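Local coordinates for CELL WALL surface anchor family protein (Streptococcus pneumoniae, PDB 2X9Z) that forms the repeating backbone subunit of the pneumococcal pilus and so probably helps the bacterium adhere to its host, at residues T147-K152 / Y229-T234; L159-T164 / Y215-R220. The protein carries 1 engineered substitution. One frame throughout, in Å; residues are numbered along the deposited sequence.

Contact 1 (T147-K152 / Y229-T234)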
loop_
_atom_site.group_PDB
_atom_site.type_symbol
_atom_site.label_atom_id
_atom_site.label_comp_id
_atom_site.label_asym_id
_atom_site.label_seq_id
_atom_site.Cartn_x
_atom_site.Cartn_y
_atom_site.Cartn_z
ATOM N N THR A 147 2.496 2.956 1.186
ATOM C CA THR A 147 2.277 1.533 1.422
ATOM C C THR A 147 3.606 0.781 1.568
ATOM O O THR A 147 4.624 1.195 1.019
ATOM C CB THR A 147 1.389 0.922 0.306
ATOM O OG1 THR A 147 0.759 -0.273 0.783
ATOM C CG2 THR A 147 2.189 0.635 -0.971
ATOM N N PRO A 148 3.613 -0.338 2.319
ATOM C CA PRO A 148 4.858 -1.121 2.417
ATOM C C PRO A 148 5.418 -1.572 1.056
ATOM O O PRO A 148 4.659 -1.877 0.128
ATOM C CB PRO A 148 4.443 -2.332 3.269
ATOM C CG PRO A 148 3.367 -1.776 4.143
ATOM C CD PRO A 148 2.587 -0.828 3.258
ATOM N N LYS A 149 6.745 -1.598 0.948
ATOM C CA LYS A 149 7.426 -2.155 -0.218
ATOM C C LYS A 149 7.954 -3.541 0.171
ATOM O O LYS A 149 8.808 -3.650 1.054
ATOM C CB LYS A 149 8.603 -1.268 -0.644
ATOM C CG LYS A 149 8.234 0.025 -1.386
ATOM C CD LYS A 149 7.603 1.066 -0.454
ATOM C CE LYS A 149 7.033 2.263 -1.205
ATOM N NZ LYS A 149 6.315 3.163 -0.245
ATOM N N PRO A 150 7.445 -4.607 -0.472
ATOM C CA PRO A 150 7.915 -5.947 -0.093
ATOM C C PRO A 150 9.393 -6.159 -0.407
ATOM O O PRO A 150 9.930 -5.557 -1.340
ATOM C CB PRO A 150 7.055 -6.883 -0.949
ATOM C CG PRO A 150 5.874 -6.082 -1.342
ATOM C CD PRO A 150 6.343 -4.661 -1.443
ATOM N N ASN A 151 10.051 -7.006 0.380
ATOM C CA ASN A 151 11.456 -7.332 0.152
ATOM C C ASN A 151 11.762 -8.751 0.587
ATOM O O ASN A 151 11.100 -9.299 1.469
ATOM C CB ASN A 151 12.367 -6.361 0.908
ATOM C CG ASN A 151 13.792 -6.306 0.347
ATOM O OD1 ASN A 151 14.095 -6.888 -0.700
ATOM N ND2 ASN A 151 14.674 -5.594 1.050
ATOM N N LYS A 152 12.772 -9.341 -0.036
ATOM C CA LYS A 152 13.279 -10.626 0.404
ATOM C C LYS A 152 14.298 -10.408 1.514
ATOM O O LYS A 152 14.870 -9.320 1.627
ATOM C CB LYS A 152 13.926 -11.358 -0.769
ATOM C CG LYS A 152 12.932 -11.803 -1.821
ATOM C CD LYS A 152 13.606 -12.467 -3.006
ATOM C CE LYS A 152 12.586 -12.769 -4.089
ATOM N NZ LYS A 152 13.209 -13.341 -5.309
ATOM N N TYR A 229 7.277 4.327 3.880
ATOM C CA TYR A 229 8.160 3.198 3.593
ATOM C C TYR A 229 9.057 3.552 2.406
ATOM O O TYR A 229 8.575 3.915 1.322
ATOM C CB TYR A 229 7.353 1.934 3.291
ATOM C CG TYR A 229 6.383 1.540 4.392
ATOM C CD1 TYR A 229 5.100 2.082 4.438
ATOM C CD2 TYR A 229 6.746 0.621 5.378
ATOM C CE1 TYR A 229 4.207 1.728 5.436
ATOM C CE2 TYR A 229 5.857 0.258 6.384
ATOM C CZ TYR A 229 4.588 0.811 6.403
ATOM O OH TYR A 229 3.698 0.446 7.384
ATOM N N GLN A 230 10.362 3.478 2.622
ATOM C CA GLN A 230 11.333 3.866 1.600
ATOM C C GLN A 230 11.428 2.801 0.504
ATOM O O GLN A 230 11.172 1.616 0.739
ATOM C CB GLN A 230 12.710 4.065 2.244
ATOM C CG GLN A 230 12.700 5.048 3.397
ATOM C CD GLN A 230 12.189 6.404 2.975
ATOM O OE1 GLN A 230 11.170 6.887 3.476
ATOM N NE2 GLN A 230 12.884 7.022 2.039
ATOM N N GLU A 231 11.820 3.212 -0.691
ATOM C CA GLU A 231 12.030 2.248 -1.758
ATOM C C GLU A 231 13.110 1.239 -1.367
ATOM O O GLU A 231 14.026 1.557 -0.602
ATOM C CB GLU A 231 12.399 2.958 -3.061
ATOM C CG GLU A 231 11.312 3.887 -3.597
ATOM C CD GLU A 231 10.027 3.156 -3.976
ATOM O OE1 GLU A 231 10.089 2.045 -4.543
ATOM O OE2 GLU A 231 8.942 3.707 -3.717
ATOM N N ILE A 232 12.992 0.021 -1.891
ATOM C CA ILE A 232 13.951 -1.045 -1.598
ATOM C C ILE A 232 15.236 -0.846 -2.391
ATOM O O ILE A 232 15.197 -0.538 -3.586
ATOM C CB ILE A 232 13.363 -2.453 -1.913
ATOM C CG1 ILE A 232 12.076 -2.684 -1.120
ATOM C CG2 ILE A 232 14.396 -3.558 -1.674
ATOM C CD1 ILE A 232 12.207 -2.455 0.359
ATOM N N THR A 233 16.371 -1.013 -1.718
ATOM C CA THR A 233 17.679 -0.918 -2.361
ATOM C C THR A 233 18.485 -2.209 -2.232
ATOM O O THR A 233 19.351 -2.488 -3.060
ATOM C CB THR A 233 18.530 0.230 -1.772
ATOM O OG1 THR A 233 18.804 -0.032 -0.388
ATOM C CG2 THR A 233 17.807 1.557 -1.904
ATOM N N THR A 234 18.188 -2.996 -1.200
ATOM C CA THR A 234 19.026 -4.133 -0.828
ATOM C C THR A 234 18.198 -5.265 -0.231
ATOM O O THR A 234 17.387 -5.032 0.657
ATOM C CB THR A 234 20.048 -3.701 0.245
ATOM O OG1 THR A 234 20.817 -2.588 -0.233
ATOM C CG2 THR A 234 20.969 -4.853 0.620
#

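Contact 2 (L159-T164 / Y215-R220)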
loop_
_atom_site.group_PDB
_atom_site.type_symbol
_atom_site.label_atom_id
_atom_site.label_comp_id
_atom_site.label_asym_id
_atom_site.label_seq_id
_atom_site.Cartn_x
_atom_site.Cartn_y
_atom_site.Cartn_z
ATOM N N LEU A 159 16.347 -10.173 7.860
ATOM C CA LEU A 159 15.673 -8.992 7.334
ATOM C C LEU A 159 15.616 -7.911 8.412
ATOM O O LEU A 159 15.017 -8.113 9.473
ATOM C CB LEU A 159 14.265 -9.335 6.843
ATOM C CG LEU A 159 13.416 -8.243 6.179
ATOM C CD1 LEU A 159 14.150 -7.551 5.025
ATOM C CD2 LEU A 159 12.103 -8.838 5.704
ATOM N N THR A 160 16.267 -6.786 8.139
ATOM C CA THR A 160 16.417 -5.709 9.112
ATOM C C THR A 160 15.564 -4.489 8.772
ATOM O O THR A 160 15.586 -3.981 7.648
ATOM C CB THR A 160 17.890 -5.273 9.231
ATOM O OG1 THR A 160 18.679 -6.388 9.659
ATOM C CG2 THR A 160 18.043 -4.134 10.235
ATOM N N LEU A 161 14.820 -4.030 9.770
ATOM C CA LEU A 161 14.037 -2.809 9.686
ATOM C C LEU A 161 14.811 -1.662 10.341
ATOM O O LEU A 161 15.298 -1.805 11.468
ATOM C CB LEU A 161 12.716 -3.035 10.416
ATOM C CG LEU A 161 11.780 -1.852 10.627
ATOM C CD1 LEU A 161 11.248 -1.368 9.311
ATOM C CD2 LEU A 161 10.639 -2.264 11.538
ATOM N N THR A 162 14.939 -0.544 9.625
ATOM C CA THR A 162 15.531 0.672 10.186
ATOM C C THR A 162 14.466 1.764 10.179
ATOM O O THR A 162 13.777 1.958 9.184
ATOM C CB THR A 162 16.762 1.143 9.381
ATOM O OG1 THR A 162 17.755 0.110 9.363
ATOM C CG2 THR A 162 17.373 2.405 9.989
ATOM N N LYS A 163 14.330 2.468 11.295
ATOM C CA LYS A 163 13.300 3.488 11.432
ATOM C C LYS A 163 13.908 4.848 11.758
ATOM O O LYS A 163 14.856 4.940 12.541
ATOM C CB LYS A 163 12.313 3.081 12.521
ATOM C CG LYS A 163 11.023 3.860 12.513
ATOM C CD LYS A 163 10.083 3.319 13.567
ATOM C CE LYS A 163 8.732 3.897 13.387
ATOM N NZ LYS A 163 8.912 5.374 13.386
ATOM N N THR A 164 13.375 5.893 11.133
ATOM C CA THR A 164 13.708 7.265 11.508
ATOM C C THR A 164 12.420 8.019 11.802
ATOM O O THR A 164 11.337 7.577 11.425
ATOM C CB THR A 164 14.481 8.016 10.401
ATOM O OG1 THR A 164 13.771 7.910 9.162
ATOM C CG2 THR A 164 15.889 7.453 10.220
ATOM N N TYR A 215 8.570 -10.414 1.988
ATOM C CA TYR A 215 7.858 -10.055 3.205
ATOM C C TYR A 215 7.677 -8.548 3.273
ATOM O O TYR A 215 8.295 -7.800 2.520
ATOM C CB TYR A 215 8.647 -10.483 4.444
ATOM C CG TYR A 215 8.974 -11.956 4.535
ATOM C CD1 TYR A 215 8.155 -12.825 5.241
ATOM C CD2 TYR A 215 10.121 -12.468 3.943
ATOM C CE1 TYR A 215 8.459 -14.175 5.336
ATOM C CE2 TYR A 215 10.435 -13.812 4.033
ATOM C CZ TYR A 215 9.601 -14.662 4.735
ATOM O OH TYR A 215 9.912 -15.997 4.833
ATOM N N LYS A 216 6.831 -8.105 4.192
ATOM C CA LYS A 216 6.641 -6.677 4.413
ATOM C C LYS A 216 6.478 -6.435 5.907
ATOM O O LYS A 216 5.803 -7.207 6.586
ATOM C CB LYS A 216 5.413 -6.170 3.645
ATOM C CG LYS A 216 4.113 -6.912 3.957
ATOM C CD LYS A 216 2.940 -6.458 3.071
ATOM C CE LYS A 216 1.645 -7.166 3.470
ATOM N NZ LYS A 216 0.504 -6.861 2.563
ATOM N N PHE A 217 7.106 -5.377 6.425
ATOM C CA PHE A 217 6.827 -4.923 7.785
ATOM C C PHE A 217 5.655 -3.952 7.706
ATOM O O PHE A 217 5.759 -2.902 7.056
ATOM C CB PHE A 217 8.016 -4.183 8.412
ATOM C CG PHE A 217 9.168 -5.067 8.806
ATOM C CD1 PHE A 217 9.125 -5.825 9.970
ATOM C CD2 PHE A 217 10.319 -5.098 8.036
ATOM C CE1 PHE A 217 10.203 -6.620 10.342
ATOM C CE2 PHE A 217 11.397 -5.884 8.400
ATOM C CZ PHE A 217 11.340 -6.649 9.551
ATOM N N VAL A 218 4.550 -4.282 8.367
ATOM C CA VAL A 218 3.400 -3.388 8.400
ATOM C C VAL A 218 3.344 -2.730 9.778
ATOM O O VAL A 218 3.152 -3.402 10.790
ATOM C CB VAL A 218 2.077 -4.145 8.108
ATOM C CG1 VAL A 218 0.924 -3.171 7.991
ATOM C CG2 VAL A 218 2.200 -4.999 6.840
ATOM N N GLU A 219 3.541 -1.418 9.816
ATOM C CA GLU A 219 3.530 -0.693 11.079
ATOM C C GLU A 219 2.131 -0.697 11.690
ATOM O O GLU A 219 1.158 -0.313 11.035
ATOM C CB GLU A 219 3.992 0.743 10.851
ATOM C CG GLU A 219 4.156 1.563 12.116
ATOM C CD GLU A 219 4.798 2.902 11.836
ATOM O OE1 GLU A 219 5.954 2.915 11.359
ATOM O OE2 GLU A 219 4.156 3.943 12.087
ATOM N N ARG A 220 2.016 -1.159 12.931
ATOM C CA ARG A 220 0.775 -0.933 13.654
ATOM C C ARG A 220 0.632 0.569 13.919
ATOM O O ARG A 220 1.581 1.226 14.327
ATOM C CB ARG A 220 0.761 -1.722 14.956
ATOM C CG ARG A 220 0.796 -3.245 14.758
ATOM C CD ARG A 220 0.605 -3.986 16.063
ATOM N NE ARG A 220 0.740 -5.425 15.869
ATOM C CZ ARG A 220 0.644 -6.320 16.842
ATOM N NH1 ARG A 220 0.410 -5.920 18.084
ATOM N NH2 ARG A 220 0.780 -7.611 16.570
#

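Contact 1 (T147-K152 / Y229-T234)
With CG of Lys149 set opposite its carbonyl carbon (chi1 -76°) and a single bend at chi2, the lysine chain doubles back past Tyr229, where its ammonium meets two backbone carbonyls. NZ of Lys149 donates to O of Tyr229 at 2.9 Å, tilted from that carbonyl's plane, and to O of Thr147 at 2.9 Å, in the carbonyl plane, so one charged group ties both segments together. Glu231, bent at chi2, crosses the lysine obliquely: its OE2 touches CE of Lys149 at 3.5 Å but stays 4.4 Å from NZ of Lys149, and its salt bridge goes to Arg56. Beside the lysine, Pro148 covers one face of the Tyr229 ring, its CA 3.8 Å from the ring centroid in a CH-pi contact, while CG of Pro148 reaches CZ of Tyr229 at 3.6 Å. At the far end the amide of Asn151, swung opposite its own backbone N (chi1 -159°), rests against CG2 of Ile232. ND2 of Asn151 donates within the plane of its amide to O of Thr234, 2.8 Å away and fairly straight at 161°, approaching tilted from that carbonyl's plane. The two loop segments run in nearly the same direction. Residues 147-152 are wedged between 229-234 and the neighbouring strands, with Pro150 packing on Arg56 of strand 50-57 and Asp133 of strand 130-139, while Asn151 and Tyr229 also pack on strand 237-243.

Contact 2 (L159-T164 / Y215-R220)
Apolar contact dominates, centred on the Phe217 ring. CB of Leu161 sits over one face in a CH-pi contact, 3.9 Å from the Phe217 centroid and 19° off the ring normal, displaced toward the CE2 rim. Both methyls of Leu161 continue along the ring, CD1 lying 4.0 Å from CD2 of Phe217. Leu159 arrives from the opposite direction to the phenylalanine, its CG 3.8 Å from CE2 of Phe217, and sends CD2 on to CB of Tyr215 at 4.0 Å. With CG opposite the backbone N in both leucines (chi1 -177° and 172°), their branches are carried across to the aromatic strand. The polar contribution is small: the carbonyl O of Leu159 lies in the plane of the Phe217 ring at its edge, 4.0 Å from CZ of Phe217. Another polar contact comes last along the strands, where the isopeptide-bonded Lys163 nears the Glu219 carboxylate. CE of Lys163 touches OE1 of Glu219 at 3.6 Å, the chains crossing at about a right angle, while NZ of Lys163 stays 4.3 Å from that oxygen and is bonded covalently to CG of Asn242. This Lys-Asn isopeptide bond with an acidic neighbour, joining strands 159-166 and 237-243, is a recurrent feature of Gram-positive pilins; Glu219 probably assisted its formation. Two sheets facing each other across such a hydrophobic core are characteristic of the Cna-B-like beta sandwich.

In the fold
Contact 2 lies in the buried core, between facing strands of two sheets, whereas contact 1 is only partly buried and joins two loops, with Glu231 and Thr234 exposed. The chemistry follows the place: leucine and phenylalanine side chains fill contact 2, with the Lys163 isopeptide bond lying beside the Glu219 carboxylate, while loop carbonyls in contact 1 are gripped by lysine and asparagine. Their centres are 9 Å apart, and the chain between the segments of contact 1 includes both segments of contact 2. They also meet directly: Asn151 probably bonds through its backbone to Tyr215, and the Tyr229 hydroxyl probably bonds the backbone N of Glu219, so the 147-152 and 229-234 loops both lean on strand 215-219.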